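Side-chain contacts in toxin protein (Yersinia entomophaga, PDB 6AQK), which probably transfers ADP-ribose from NAD+ to a target in the poisoned cell, as expected of an ADP-ribosyltransferase toxin domain: residues S43-I48 and K82-I87; K57-G62 and R70-D75; A89-Y94 and E184-L189; N112-L117 and K140-M145. All coordinates share one frame; numbering follows the deposited sequence.

Contact 1: residues S43-I48 and K82-I87; sequences SHYDSI and KTLGKI
A type I beta turn from His44 to Ser47, in the loop between helices 27-39 and 51-63, sets Tyr45 against the helix 74-90 at Leu84 and Gly85. CB of Leu84 sits over the centre of the phenol ring, 4.0 Å from the centroid and 8° off the ring normal, a CH-pi contact. The opposite face is taken by CE1 of His44, so the ring is sandwiched between an aliphatic carbon of the helix and the imidazole next to it in sequence. Tyr45 CG lies between its backbone N and carbonyl carbon (chi1 59°), which swings the ring out of the turn toward the helix. Gly85 allows a close approach by the backbone: its N is 3.6 Å from Tyr45 CE1. In this helical part of the chain the turn is stiffened from within, since His44 O accepts both the backbone N of Ser47 and Ser47 OG, the latter 3.1 Å away, while His44 ND1 receives the N-H of Asp46 at 3.0 Å. A tyrosine suits the place because its apolar ring packs on the helix and on Leu37, while its OH is hydrogen-bonded to Asp88, one turn beyond Leu84. The backbone O of Tyr45 is held by Gln81 of the same helix.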
loop_
_atom_site.group_PDB
_atom_site.type_symbol
_atom_site.label_atom_id
_atom_site.label_comp_id
_atom_site.label_asym_id
_atom_site.label_seq_id
_atom_site.Cartn_x
_atom_site.Cartn_y
_atom_site.Cartn_z
ATOM N N SER A 43 0.313 -2.288 -17.736
ATOM C CA SER A 43 -0.240 -0.924 -17.420
ATOM C C SER A 43 -1.557 -0.949 -16.695
ATOM O O SER A 43 -1.862 -0.063 -15.901
ATOM C CB SER A 43 -0.351 -0.025 -18.659
ATOM O OG SER A 43 -1.020 -0.663 -19.711
ATOM N N HIS A 44 -2.352 -1.979 -16.957
ATOM C CA HIS A 44 -3.658 -2.057 -16.381
ATOM C C HIS A 44 -4.058 -3.506 -16.293
ATOM O O HIS A 44 -3.864 -4.244 -17.231
ATOM C CB HIS A 44 -4.675 -1.253 -17.185
ATOM C CG HIS A 44 -5.956 -1.027 -16.435
ATOM N ND1 HIS A 44 -6.965 -1.961 -16.401
ATOM C CD2 HIS A 44 -6.354 -0.013 -15.638
ATOM C CE1 HIS A 44 -7.956 -1.504 -15.663
ATOM N NE2 HIS A 44 -7.606 -0.328 -15.175
ATOM N N TYR A 45 -4.667 -3.876 -15.185
ATOM C CA TYR A 45 -5.081 -5.277 -14.915
ATOM C C TYR A 45 -6.065 -5.825 -15.947
ATOM O O TYR A 45 -6.165 -7.060 -16.092
ATOM C CB TYR A 45 -5.720 -5.450 -13.508
ATOM C CG TYR A 45 -6.955 -4.638 -13.215
ATOM C CD1 TYR A 45 -8.224 -5.036 -13.632
ATOM C CD2 TYR A 45 -6.861 -3.447 -12.513
ATOM C CE1 TYR A 45 -9.361 -4.251 -13.378
ATOM C CE2 TYR A 45 -7.972 -2.688 -12.208
ATOM C CZ TYR A 45 -9.223 -3.086 -12.678
ATOM O OH TYR A 45 -10.260 -2.298 -12.356
ATOM N N ASP A 46 -6.827 -4.940 -16.571
ATOM C CA ASP A 46 -7.679 -5.370 -17.713
ATOM C C ASP A 46 -6.957 -5.586 -19.045
ATOM O O ASP A 46 -7.523 -6.141 -19.920
ATOM C CB ASP A 46 -8.871 -4.437 -17.884
ATOM C CG ASP A 46 -9.985 -4.762 -16.907
ATOM O OD1 ASP A 46 -10.091 -5.935 -16.485
ATOM O OD2 ASP A 46 -10.739 -3.862 -16.518
ATOM N N SER A 47 -5.691 -5.218 -19.171
ATOM C CA SER A 47 -5.009 -5.302 -20.450
ATOM C C SER A 47 -3.821 -6.236 -20.328
ATOM O O SER A 47 -2.702 -5.820 -20.536
ATOM C CB SER A 47 -4.576 -3.873 -20.870
ATOM O OG SER A 47 -3.400 -3.444 -20.166
ATOM N N ILE A 48 -4.036 -7.506 -20.003
ATOM C CA ILE A 48 -2.941 -8.462 -19.863
ATOM C C ILE A 48 -2.906 -9.311 -21.128
ATOM O O ILE A 48 -3.743 -10.165 -21.301
ATOM C CB ILE A 48 -3.089 -9.348 -18.599
ATOM C CG1 ILE A 48 -3.088 -8.431 -17.363
ATOM C CG2 ILE A 48 -1.989 -10.423 -18.559
ATOM C CD1 ILE A 48 -3.517 -9.081 -16.076
ATOM N N LYS A 82 -11.673 -10.135 -12.530
ATOM C CA LYS A 82 -13.016 -9.624 -12.427
ATOM C C LYS A 82 -13.256 -8.918 -11.084
ATOM O O LYS A 82 -13.897 -7.884 -11.045
ATOM C CB LYS A 82 -14.032 -10.767 -12.613
ATOM C CG LYS A 82 -13.945 -11.402 -13.994
ATOM N N THR A 83 -12.684 -9.447 -10.002
ATOM C CA THR A 83 -12.921 -8.889 -8.673
ATOM C C THR A 83 -12.294 -7.498 -8.629
ATOM O O THR A 83 -12.929 -6.601 -8.136
ATOM C CB THR A 83 -12.387 -9.804 -7.578
ATOM O OG1 THR A 83 -13.191 -10.978 -7.523
ATOM C CG2 THR A 83 -12.538 -9.220 -6.246
ATOM N N LEU A 84 -11.085 -7.371 -9.191
ATOM C CA LEU A 84 -10.393 -6.051 -9.261
ATOM C C LEU A 84 -11.255 -5.042 -10.004
ATOM O O LEU A 84 -11.449 -3.939 -9.537
ATOM C CB LEU A 84 -8.987 -6.154 -9.830
ATOM C CG LEU A 84 -7.968 -6.886 -8.981
ATOM C CD1 LEU A 84 -6.708 -7.153 -9.774
ATOM C CD2 LEU A 84 -7.627 -6.145 -7.674
ATOM N N GLY A 85 -11.832 -5.490 -11.127
ATOM C CA GLY A 85 -12.826 -4.771 -11.913
ATOM C C GLY A 85 -14.022 -4.316 -11.127
ATOM O O GLY A 85 -14.371 -3.108 -11.138
ATOM N N LYS A 86 -14.622 -5.263 -10.378
ATOM C CA LYS A 86 -15.735 -4.931 -9.509
ATOM C C LYS A 86 -15.416 -3.957 -8.449
ATOM O O LYS A 86 -16.242 -3.087 -8.184
ATOM C CB LYS A 86 -16.398 -6.162 -8.878
ATOM C CG LYS A 86 -16.954 -7.103 -9.929
ATOM C CD LYS A 86 -18.300 -7.710 -9.492
ATOM C CE LYS A 86 -18.162 -8.584 -8.273
ATOM N NZ LYS A 86 -17.201 -9.702 -8.548
ATOM N N ILE A 87 -14.213 -4.076 -7.838
ATOM C CA ILE A 87 -13.834 -3.143 -6.784
ATOM C C ILE A 87 -13.835 -1.697 -7.334
ATOM O O ILE A 87 -14.316 -0.792 -6.700
ATOM C CB ILE A 87 -12.463 -3.564 -6.166
ATOM C CG1 ILE A 87 -12.650 -4.825 -5.340
ATOM C CG2 ILE A 87 -11.882 -2.487 -5.319
ATOM C CD1 ILE A 87 -11.365 -5.499 -4.913
#

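Contact 2: residues K57-G62 and R70-D75; sequences KWAEIG and RDISHD. With PT (platinum (II) ion), chain D.
The indole NE1 of Trp58 is hydrogen-bonded to the backbone O of Tyr29, with a weak second bond to Ser32 OG, and Ile72 CD1 lies over the five-membered ring, 3.6 Å from NE1. The polar edge of the indole is thus fixed to helix 27-39 while its face is given over to the isoleucine. CD1 stands 3.6 Å from the centroid of that ring and 8° off the normal, in a CH-pi contact. The other branch spreads over the benzo part, with Ile72 CG2 3.7 Å from Trp58 CE3, and it also meets Ala59 CB at 3.8 Å. Ile72 can serve both partners because its two branches diverge: CG1 is anti to the carbonyl carbon (chi1 -81°) and carries CD1 across the indole, whereas CG2 is anti to the backbone N and reaches the alanine as well. Small residues suit the helix surface here, for Ala59 and Gly62 let the isoleucine come close to the backbone, CD1 lying 3.8 Å from Ala59 CA. Just beyond, Ser73 is the N-cap of helix 74-90, its OG bonded to Lys76 N, and His74 ND1 binds a platinum ion at 2.4 Å together with Met51 SD. The contact folds the linker ahead of helix 74-90 back onto helix 51-63, with Phe33 of helix 27-39 edge-to-face on Trp58, and Phe77 and Val80 of helix 74-90 also packed against it.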
loop_
_atom_site.group_PDB
_atom_site.type_symbol
_atom_site.label_atom_id
_atom_site.label_comp_id
_atom_site.label_asym_id
_atom_site.label_seq_id
_atom_site.Cartn_x
_atom_site.Cartn_y
_atom_site.Cartn_z
ATOM N N LYS A 57 4.430 -16.158 -13.690
ATOM C CA LYS A 57 5.029 -15.246 -12.742
ATOM C C LYS A 57 4.195 -15.138 -11.471
ATOM O O LYS A 57 4.715 -15.179 -10.364
ATOM C CB LYS A 57 5.115 -13.842 -13.393
ATOM C CG LYS A 57 5.869 -12.797 -12.563
ATOM C CD LYS A 57 7.248 -13.315 -12.140
ATOM C CE LYS A 57 8.323 -12.291 -12.406
ATOM N NZ LYS A 57 9.643 -12.956 -12.275
ATOM N N TRP A 58 2.883 -14.975 -11.653
ATOM C CA TRP A 58 1.968 -14.875 -10.519
ATOM C C TRP A 58 2.120 -16.106 -9.604
ATOM O O TRP A 58 2.255 -15.974 -8.365
ATOM C CB TRP A 58 0.540 -14.721 -11.058
ATOM C CG TRP A 58 -0.513 -14.570 -10.019
ATOM C CD1 TRP A 58 -0.380 -14.090 -8.726
ATOM C CD2 TRP A 58 -1.872 -14.893 -10.198
ATOM N NE1 TRP A 58 -1.625 -14.103 -8.101
ATOM C CE2 TRP A 58 -2.547 -14.590 -9.002
ATOM C CE3 TRP A 58 -2.596 -15.418 -11.276
ATOM C CZ2 TRP A 58 -3.927 -14.865 -8.837
ATOM C CZ3 TRP A 58 -3.909 -15.671 -11.122
ATOM C CH2 TRP A 58 -4.584 -15.389 -9.904
ATOM N N ALA A 59 2.173 -17.295 -10.211
ATOM C CA ALA A 59 2.289 -18.547 -9.408
ATOM C C ALA A 59 3.585 -18.554 -8.597
ATOM O O ALA A 59 3.618 -18.909 -7.402
ATOM C CB ALA A 59 2.174 -19.781 -10.321
ATOM N N GLU A 60 4.650 -18.113 -9.235
ATOM C CA GLU A 60 5.960 -18.046 -8.592
ATOM C C GLU A 60 5.898 -17.166 -7.375
ATOM O O GLU A 60 6.309 -17.597 -6.288
ATOM C CB GLU A 60 6.960 -17.542 -9.614
ATOM C CG GLU A 60 8.400 -17.279 -9.196
ATOM C CD GLU A 60 9.167 -16.659 -10.378
ATOM O OE1 GLU A 60 8.964 -17.098 -11.541
ATOM O OE2 GLU A 60 9.893 -15.682 -10.168
ATOM N N ILE A 61 5.314 -15.968 -7.527
ATOM C CA ILE A 61 5.231 -15.042 -6.383
ATOM C C ILE A 61 4.315 -15.605 -5.261
ATOM O O ILE A 61 4.626 -15.568 -4.047
ATOM C CB ILE A 61 4.726 -13.704 -6.845
ATOM C CG1 ILE A 61 5.686 -13.095 -7.856
ATOM C CG2 ILE A 61 4.484 -12.723 -5.684
ATOM C CD1 ILE A 61 4.940 -12.177 -8.792
ATOM N N GLY A 62 3.195 -16.194 -5.677
ATOM C CA GLY A 62 2.177 -16.646 -4.729
ATOM C C GLY A 62 2.639 -17.825 -3.883
ATOM O O GLY A 62 2.318 -17.911 -2.701
ATOM N N ARG A 70 -1.292 -21.077 -3.393
ATOM C CA ARG A 70 -0.962 -22.225 -4.226
ATOM C C ARG A 70 -1.965 -22.568 -5.316
ATOM O O ARG A 70 -1.590 -23.199 -6.281
ATOM C CB ARG A 70 -0.681 -23.454 -3.352
ATOM N N ASP A 71 -3.233 -22.170 -5.227
ATOM C CA ASP A 71 -4.211 -22.625 -6.257
ATOM C C ASP A 71 -4.276 -21.650 -7.442
ATOM O O ASP A 71 -5.337 -21.112 -7.745
ATOM C CB ASP A 71 -5.610 -22.846 -5.638
ATOM N N ILE A 72 -3.135 -21.374 -8.085
ATOM C CA ILE A 72 -3.095 -20.354 -9.127
ATOM C C ILE A 72 -3.243 -21.061 -10.490
ATOM O O ILE A 72 -2.535 -22.015 -10.765
ATOM C CB ILE A 72 -1.846 -19.441 -8.999
ATOM C CG1 ILE A 72 -2.102 -18.368 -7.950
ATOM C CG2 ILE A 72 -1.512 -18.782 -10.340
ATOM C CD1 ILE A 72 -0.882 -17.592 -7.552
ATOM N N SER A 73 -4.144 -20.550 -11.325
ATOM C CA SER A 73 -4.629 -21.200 -12.540
ATOM C C SER A 73 -5.367 -20.180 -13.386
ATOM O O SER A 73 -5.610 -19.065 -12.938
ATOM C CB SER A 73 -5.630 -22.315 -12.167
ATOM O OG SER A 73 -6.786 -21.724 -11.577
ATOM N N HIS A 74 -5.826 -20.581 -14.575
ATOM C CA HIS A 74 -6.520 -19.676 -15.434
ATOM C C HIS A 74 -7.822 -19.272 -14.780
ATOM O O HIS A 74 -8.198 -18.100 -14.866
ATOM C CB HIS A 74 -6.757 -20.280 -16.840
ATOM C CG HIS A 74 -7.968 -19.738 -17.528
ATOM N ND1 HIS A 74 -7.937 -18.605 -18.313
ATOM C CD2 HIS A 74 -9.253 -20.171 -17.544
ATOM C CE1 HIS A 74 -9.149 -18.359 -18.780
ATOM N NE2 HIS A 74 -9.966 -19.299 -18.334
ATOM N N ASP A 75 -8.511 -20.213 -14.113
ATOM C CA ASP A 75 -9.763 -19.889 -13.354
ATOM C C ASP A 75 -9.527 -18.855 -12.242
ATOM O O ASP A 75 -10.352 -17.956 -12.013
ATOM C CB ASP A 75 -10.398 -21.116 -12.667
ATOM C CG ASP A 75 -10.903 -22.161 -13.665
ATOM O OD1 ASP A 75 -11.193 -21.801 -14.824
ATOM O OD2 ASP A 75 -10.994 -23.347 -13.283
HETATM PT PT PT D . -5.943 -18.083 -19.499
#

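Contact 3: residues A89-Y94 and E184-L189; sequences AEWSGY and EVTFPL
This is a tryptophan-proline CH-pi contact that joins the helical part of the chain to its beta part, with Trp91 near the C-terminal part of helix 74-90 and Pro188 beside strand 184-187, which pairs with strand 145-148 in a two-stranded antiparallel sheet. Pro188 CB lies over the centre of the six-membered ring of Trp91, 3.6 Å from the centroid and 6° off the normal. Trp91 CG is anti to the backbone N (chi1 -160°), which extends the indole from its helical turn across to the proline. Tyr94 CD2 lies over the opposite face, displaced toward the rim, so both faces of the indole are covered. The tyrosine is itself tied down, its OH donating to Glu90 OE1 at 2.6 Å through the anti lone pair of the carboxylate. A tryptophan suits this junction because it offers a broad apolar plate together with one N-H: NE1 is hydrogen-bonded to the backbone O of Ala172. Proline suits the other side, presenting a compact, rigid ring of C-H groups. At the indole rim, Thr186 O lies in the ring plane, 3.5 Å from Trp91 CZ2, while Pro188 CD is 3.4 Å from that same carbon.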
loop_
_atom_site.group_PDB
_atom_site.type_symbol
_atom_site.label_atom_id
_atom_site.label_comp_id
_atom_site.label_asym_id
_atom_site.label_seq_id
_atom_site.Cartn_x
_atom_site.Cartn_y
_atom_site.Cartn_z
ATOM N N ALA A 89 -15.487 -0.595 -10.052
ATOM C CA ALA A 89 -16.880 -0.296 -10.403
ATOM C C ALA A 89 -17.692 0.184 -9.218
ATOM O O ALA A 89 -18.423 1.201 -9.313
ATOM C CB ALA A 89 -17.477 -1.489 -11.023
ATOM N N GLU A 90 -17.424 -0.452 -8.066
ATOM C CA GLU A 90 -18.104 -0.145 -6.829
ATOM C C GLU A 90 -17.582 1.046 -6.134
ATOM O O GLU A 90 -18.191 1.500 -5.130
ATOM C CB GLU A 90 -18.031 -1.351 -5.888
ATOM C CG GLU A 90 -18.749 -2.586 -6.447
ATOM C CD GLU A 90 -18.669 -3.798 -5.596
ATOM O OE1 GLU A 90 -17.990 -3.763 -4.551
ATOM O OE2 GLU A 90 -19.329 -4.815 -5.941
ATOM N N TRP A 91 -16.413 1.523 -6.541
ATOM C CA TRP A 91 -15.620 2.388 -5.621
ATOM C C TRP A 91 -16.384 3.650 -5.168
ATOM O O TRP A 91 -16.375 4.049 -3.937
ATOM C CB TRP A 91 -14.229 2.796 -6.216
ATOM C CG TRP A 91 -13.269 3.238 -5.126
ATOM C CD1 TRP A 91 -13.071 4.492 -4.677
ATOM C CD2 TRP A 91 -12.410 2.389 -4.333
ATOM N NE1 TRP A 91 -12.184 4.487 -3.634
ATOM C CE2 TRP A 91 -11.731 3.204 -3.446
ATOM C CE3 TRP A 91 -12.147 1.003 -4.316
ATOM C CZ2 TRP A 91 -10.868 2.701 -2.477
ATOM C CZ3 TRP A 91 -11.241 0.506 -3.374
ATOM C CH2 TRP A 91 -10.604 1.375 -2.474
ATOM N N SER A 92 -17.034 4.303 -6.124
ATOM C CA SER A 92 -17.728 5.572 -5.796
ATOM C C SER A 92 -18.853 5.356 -4.781
ATOM O O SER A 92 -19.176 6.271 -4.081
ATOM C CB SER A 92 -18.167 6.326 -7.058
ATOM O OG SER A 92 -19.371 5.759 -7.491
ATOM N N GLY A 93 -19.406 4.131 -4.679
ATOM C CA GLY A 93 -20.481 3.790 -3.752
ATOM C C GLY A 93 -19.966 3.443 -2.349
ATOM O O GLY A 93 -20.758 3.288 -1.465
ATOM N N TYR A 94 -18.635 3.313 -2.137
ATOM C CA TYR A 94 -18.080 3.038 -0.813
ATOM C C TYR A 94 -18.052 4.271 0.054
ATOM O O TYR A 94 -17.959 5.362 -0.464
ATOM C CB TYR A 94 -16.651 2.471 -0.991
ATOM C CG TYR A 94 -16.548 1.125 -1.657
ATOM C CD1 TYR A 94 -17.627 0.256 -1.791
ATOM C CD2 TYR A 94 -15.274 0.670 -2.113
ATOM C CE1 TYR A 94 -17.474 -1.016 -2.372
ATOM C CE2 TYR A 94 -15.113 -0.586 -2.658
ATOM C CZ TYR A 94 -16.203 -1.428 -2.797
ATOM O OH TYR A 94 -15.966 -2.657 -3.378
ATOM N N GLU A 184 -9.447 1.294 9.662
ATOM C CA GLU A 184 -8.659 1.144 8.418
ATOM C C GLU A 184 -9.327 1.990 7.339
ATOM O O GLU A 184 -10.570 1.930 7.188
ATOM C CB GLU A 184 -8.562 -0.312 8.048
ATOM C CG GLU A 184 -7.809 -0.587 6.761
ATOM C CD GLU A 184 -7.316 -2.051 6.688
ATOM O OE1 GLU A 184 -7.850 -2.869 5.903
ATOM O OE2 GLU A 184 -6.393 -2.380 7.416
ATOM N N VAL A 185 -8.517 2.777 6.604
ATOM C CA VAL A 185 -8.962 3.513 5.435
ATOM C C VAL A 185 -8.213 2.961 4.232
ATOM O O VAL A 185 -7.003 2.964 4.231
ATOM C CB VAL A 185 -8.640 5.024 5.605
ATOM C CG1 VAL A 185 -8.921 5.784 4.331
ATOM C CG2 VAL A 185 -9.351 5.615 6.818
ATOM N N THR A 186 -8.925 2.551 3.205
ATOM C CA THR A 186 -8.307 1.962 2.040
ATOM C C THR A 186 -8.330 2.796 0.780
ATOM O O THR A 186 -9.320 3.561 0.509
ATOM C CB THR A 186 -9.057 0.626 1.777
ATOM O OG1 THR A 186 -9.194 -0.072 3.024
ATOM C CG2 THR A 186 -8.316 -0.286 0.749
ATOM N N PHE A 187 -7.295 2.621 -0.048
ATOM C CA PHE A 187 -7.139 3.394 -1.269
ATOM C C PHE A 187 -7.103 2.444 -2.399
ATOM O O PHE A 187 -6.700 1.296 -2.224
ATOM C CB PHE A 187 -5.912 4.263 -1.225
ATOM C CG PHE A 187 -6.026 5.375 -0.232
ATOM C CD1 PHE A 187 -5.847 5.132 1.125
ATOM C CD2 PHE A 187 -6.466 6.616 -0.637
ATOM C CE1 PHE A 187 -5.953 6.159 2.040
ATOM C CE2 PHE A 187 -6.562 7.661 0.268
ATOM C CZ PHE A 187 -6.338 7.421 1.612
ATOM N N PRO A 188 -7.584 2.872 -3.569
ATOM C CA PRO A 188 -7.679 1.944 -4.655
ATOM C C PRO A 188 -6.402 1.677 -5.428
ATOM O O PRO A 188 -5.435 2.447 -5.382
ATOM C CB PRO A 188 -8.757 2.609 -5.552
ATOM C CG PRO A 188 -8.434 4.042 -5.381
ATOM C CD PRO A 188 -8.144 4.171 -3.932
ATOM N N LEU A 189 -6.387 0.559 -6.137
ATOM C CA LEU A 189 -5.296 0.300 -7.092
ATOM C C LEU A 189 -5.116 1.514 -8.043
ATOM O O LEU A 189 -6.114 2.082 -8.535
ATOM C CB LEU A 189 -5.609 -0.948 -7.895
ATOM C CG LEU A 189 -4.456 -1.459 -8.810
ATOM C CD1 LEU A 189 -3.166 -1.710 -8.014
ATOM C CD2 LEU A 189 -4.898 -2.724 -9.520
#

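Contact 4: residues N112-L117 and K140-M145; sequences NSYSWL and KSPLIM
Tyr114 OH meets Pro142 CD at 3.6 Å, the proline ring and the phenol approaching from opposite directions. Around the same oxygen come two further carbons, Leu143 CD2 at 4.0 Å and Met145 CE at 4.4 Å, so the polar end of the tyrosine points into a largely apolar group. A water meets the need of the hydroxyl there: it lies 2.7 Å from Tyr114 OH and 3.1 Å from Ser141 OG, bridging the two sides. Tyrosine suits the place because it is long enough to span from one segment to the other and still ends in an atom that can hold this water. The contact joins the start of helix 115-124, where Tyr114 is the N-cap residue, to the loop between strand 131-140, an outermost strand of the five-stranded mixed sheet, and strand 145-148. Tyr114 CG is anti to the carbonyl carbon (chi1 -60°), which directs the ring toward that loop; Ser113 CB covers one ring face, and Ile139 of strand 131-140 packs against the side chain. On the loop side, backbone hydrogen bonds from Ser141 to Tyr190 and Asn191 set the position of the proline that follows it. Farther along, Met145 is bonded through its backbone to Phe187, and its side chain packs on Met193 and Phe165.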
loop_
_atom_site.group_PDB
_atom_site.type_symbol
_atom_site.label_atom_id
_atom_site.label_comp_id
_atom_site.label_asym_id
_atom_site.label_seq_id
_atom_site.Cartn_x
_atom_site.Cartn_y
_atom_site.Cartn_z
ATOM N N ASN A 112 12.171 -2.447 -2.521
ATOM C CA ASN A 112 12.241 -3.153 -3.805
ATOM C C ASN A 112 11.212 -2.628 -4.842
ATOM O O ASN A 112 11.382 -2.849 -6.008
ATOM C CB ASN A 112 12.110 -4.705 -3.566
ATOM C CG ASN A 112 13.109 -5.259 -2.493
ATOM O OD1 ASN A 112 14.133 -4.628 -2.207
ATOM N ND2 ASN A 112 12.793 -6.430 -1.882
ATOM N N SER A 113 10.132 -1.948 -4.430
ATOM C CA SER A 113 9.132 -1.406 -5.329
ATOM C C SER A 113 9.332 0.053 -5.643
ATOM O O SER A 113 8.699 0.540 -6.533
ATOM C CB SER A 113 7.714 -1.492 -4.739
ATOM O OG SER A 113 7.318 -2.802 -4.534
ATOM N N TYR A 114 10.112 0.762 -4.851
ATOM C CA TYR A 114 10.215 2.218 -4.958
ATOM C C TYR A 114 11.698 2.572 -4.969
ATOM O O TYR A 114 12.374 2.541 -3.933
ATOM C CB TYR A 114 9.535 2.885 -3.764
ATOM C CG TYR A 114 8.048 2.566 -3.618
ATOM C CD1 TYR A 114 7.109 2.962 -4.585
ATOM C CD2 TYR A 114 7.586 1.936 -2.486
ATOM C CE1 TYR A 114 5.777 2.726 -4.401
ATOM C CE2 TYR A 114 6.238 1.662 -2.329
ATOM C CZ TYR A 114 5.342 2.040 -3.304
ATOM O OH TYR A 114 4.003 1.750 -3.053
ATOM N N SER A 115 12.215 2.832 -6.158
ATOM C CA SER A 115 13.691 3.035 -6.327
ATOM C C SER A 115 14.203 4.290 -5.595
ATOM O O SER A 115 15.349 4.336 -5.109
ATOM C CB SER A 115 14.047 3.087 -7.829
ATOM O OG SER A 115 13.459 4.174 -8.482
ATOM N N TRP A 116 13.337 5.292 -5.519
ATOM C CA TRP A 116 13.607 6.547 -4.762
ATOM C C TRP A 116 13.753 6.292 -3.272
ATOM O O TRP A 116 14.612 6.898 -2.611
ATOM C CB TRP A 116 12.549 7.598 -5.019
ATOM C CG TRP A 116 11.078 7.092 -5.029
ATOM C CD1 TRP A 116 10.388 6.612 -6.110
ATOM C CD2 TRP A 116 10.168 7.003 -3.908
ATOM N NE1 TRP A 116 9.093 6.236 -5.736
ATOM C CE2 TRP A 116 8.953 6.482 -4.385
ATOM C CE3 TRP A 116 10.259 7.341 -2.549
ATOM C CZ2 TRP A 116 7.870 6.271 -3.553
ATOM C CZ3 TRP A 116 9.205 7.121 -1.746
ATOM C CH2 TRP A 116 8.010 6.610 -2.233
ATOM N N LEU A 117 12.978 5.331 -2.771
ATOM C CA LEU A 117 13.080 4.958 -1.387
ATOM C C LEU A 117 14.359 4.166 -1.117
ATOM O O LEU A 117 15.118 4.484 -0.178
ATOM C CB LEU A 117 11.831 4.183 -0.966
ATOM C CG LEU A 117 11.776 3.722 0.483
ATOM C CD1 LEU A 117 11.804 4.944 1.401
ATOM C CD2 LEU A 117 10.539 2.822 0.693
ATOM N N LYS A 140 1.363 6.449 -9.175
ATOM C CA LYS A 140 0.142 5.685 -9.118
ATOM C C LYS A 140 0.447 4.438 -8.280
ATOM O O LYS A 140 1.343 3.718 -8.588
ATOM C CB LYS A 140 -0.293 5.208 -10.522
ATOM C CG LYS A 140 -0.787 6.253 -11.483
ATOM C CD LYS A 140 -1.246 5.568 -12.791
ATOM C CE LYS A 140 -1.656 6.585 -13.861
ATOM N NZ LYS A 140 -2.452 7.733 -13.295
ATOM N N SER A 141 -0.336 4.172 -7.253
ATOM C CA SER A 141 0.064 3.218 -6.253
ATOM C C SER A 141 -0.118 1.842 -6.909
ATOM O O SER A 141 -1.114 1.608 -7.623
ATOM C CB SER A 141 -0.796 3.356 -5.023
ATOM O OG SER A 141 -0.536 2.273 -4.174
ATOM N N PRO A 142 0.857 0.970 -6.725
ATOM C CA PRO A 142 0.776 -0.313 -7.392
ATOM C C PRO A 142 0.098 -1.370 -6.577
ATOM O O PRO A 142 0.216 -2.584 -6.919
ATOM C CB PRO A 142 2.260 -0.676 -7.607
ATOM C CG PRO A 142 2.917 -0.146 -6.397
ATOM C CD PRO A 142 2.176 1.159 -6.076
ATOM N N LEU A 143 -0.550 -0.993 -5.479
ATOM C CA LEU A 143 -1.427 -1.917 -4.707
ATOM C C LEU A 143 -2.699 -1.215 -4.290
ATOM O O LEU A 143 -2.830 0.057 -4.316
ATOM C CB LEU A 143 -0.706 -2.468 -3.461
ATOM C CG LEU A 143 -0.400 -1.426 -2.371
ATOM C CD1 LEU A 143 -0.133 -2.034 -1.023
ATOM C CD2 LEU A 143 0.784 -0.531 -2.805
ATOM N N ILE A 144 -3.645 -2.030 -3.820
ATOM C CA ILE A 144 -4.749 -1.551 -3.018
ATOM C C ILE A 144 -4.177 -1.336 -1.595
ATOM O O ILE A 144 -3.798 -2.277 -0.892
ATOM C CB ILE A 144 -5.927 -2.600 -2.986
ATOM C CG1 ILE A 144 -6.517 -2.713 -4.394
ATOM C CG2 ILE A 144 -6.956 -2.262 -1.886
ATOM C CD1 ILE A 144 -7.503 -3.859 -4.624
ATOM N N MET A 145 -4.121 -0.116 -1.161
ATOM C CA MET A 145 -3.350 0.196 0.004
ATOM C C MET A 145 -4.234 0.506 1.216
ATOM O O MET A 145 -5.009 1.460 1.190
ATOM C CB MET A 145 -2.480 1.478 -0.320
ATOM C CG MET A 145 -1.564 1.822 0.818
ATOM S SD MET A 145 -0.655 3.343 0.509
ATOM C CE MET A 145 0.725 2.611 -0.274
HETATM O O HOH W 1 2.129 3.625 -3.553
#

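How the contacts relate
Contact 2 lies within the chain loop closed by contact 1, and contact 4 within the one closed by contact 3, so two nested pairs follow each other along the chain. Contacts 1, 2 and 3 all use helix 74-90: contact 2 at its start, contact 1 along it and contact 3 at its end, with the centres of contacts 2 and 3 about 25 Å apart. Contact 4 joins helix 115-124 to the loop between strands 131-140 and 145-148 and touches contact 3, where Thr186 CG2 packs on Ile144 CG2. Ile144 also packs on Leu84, and Tyr45 on Leu189, so the helical and beta parts of this toxin domain meet through these apolar side chains, while contact 2 stays apart.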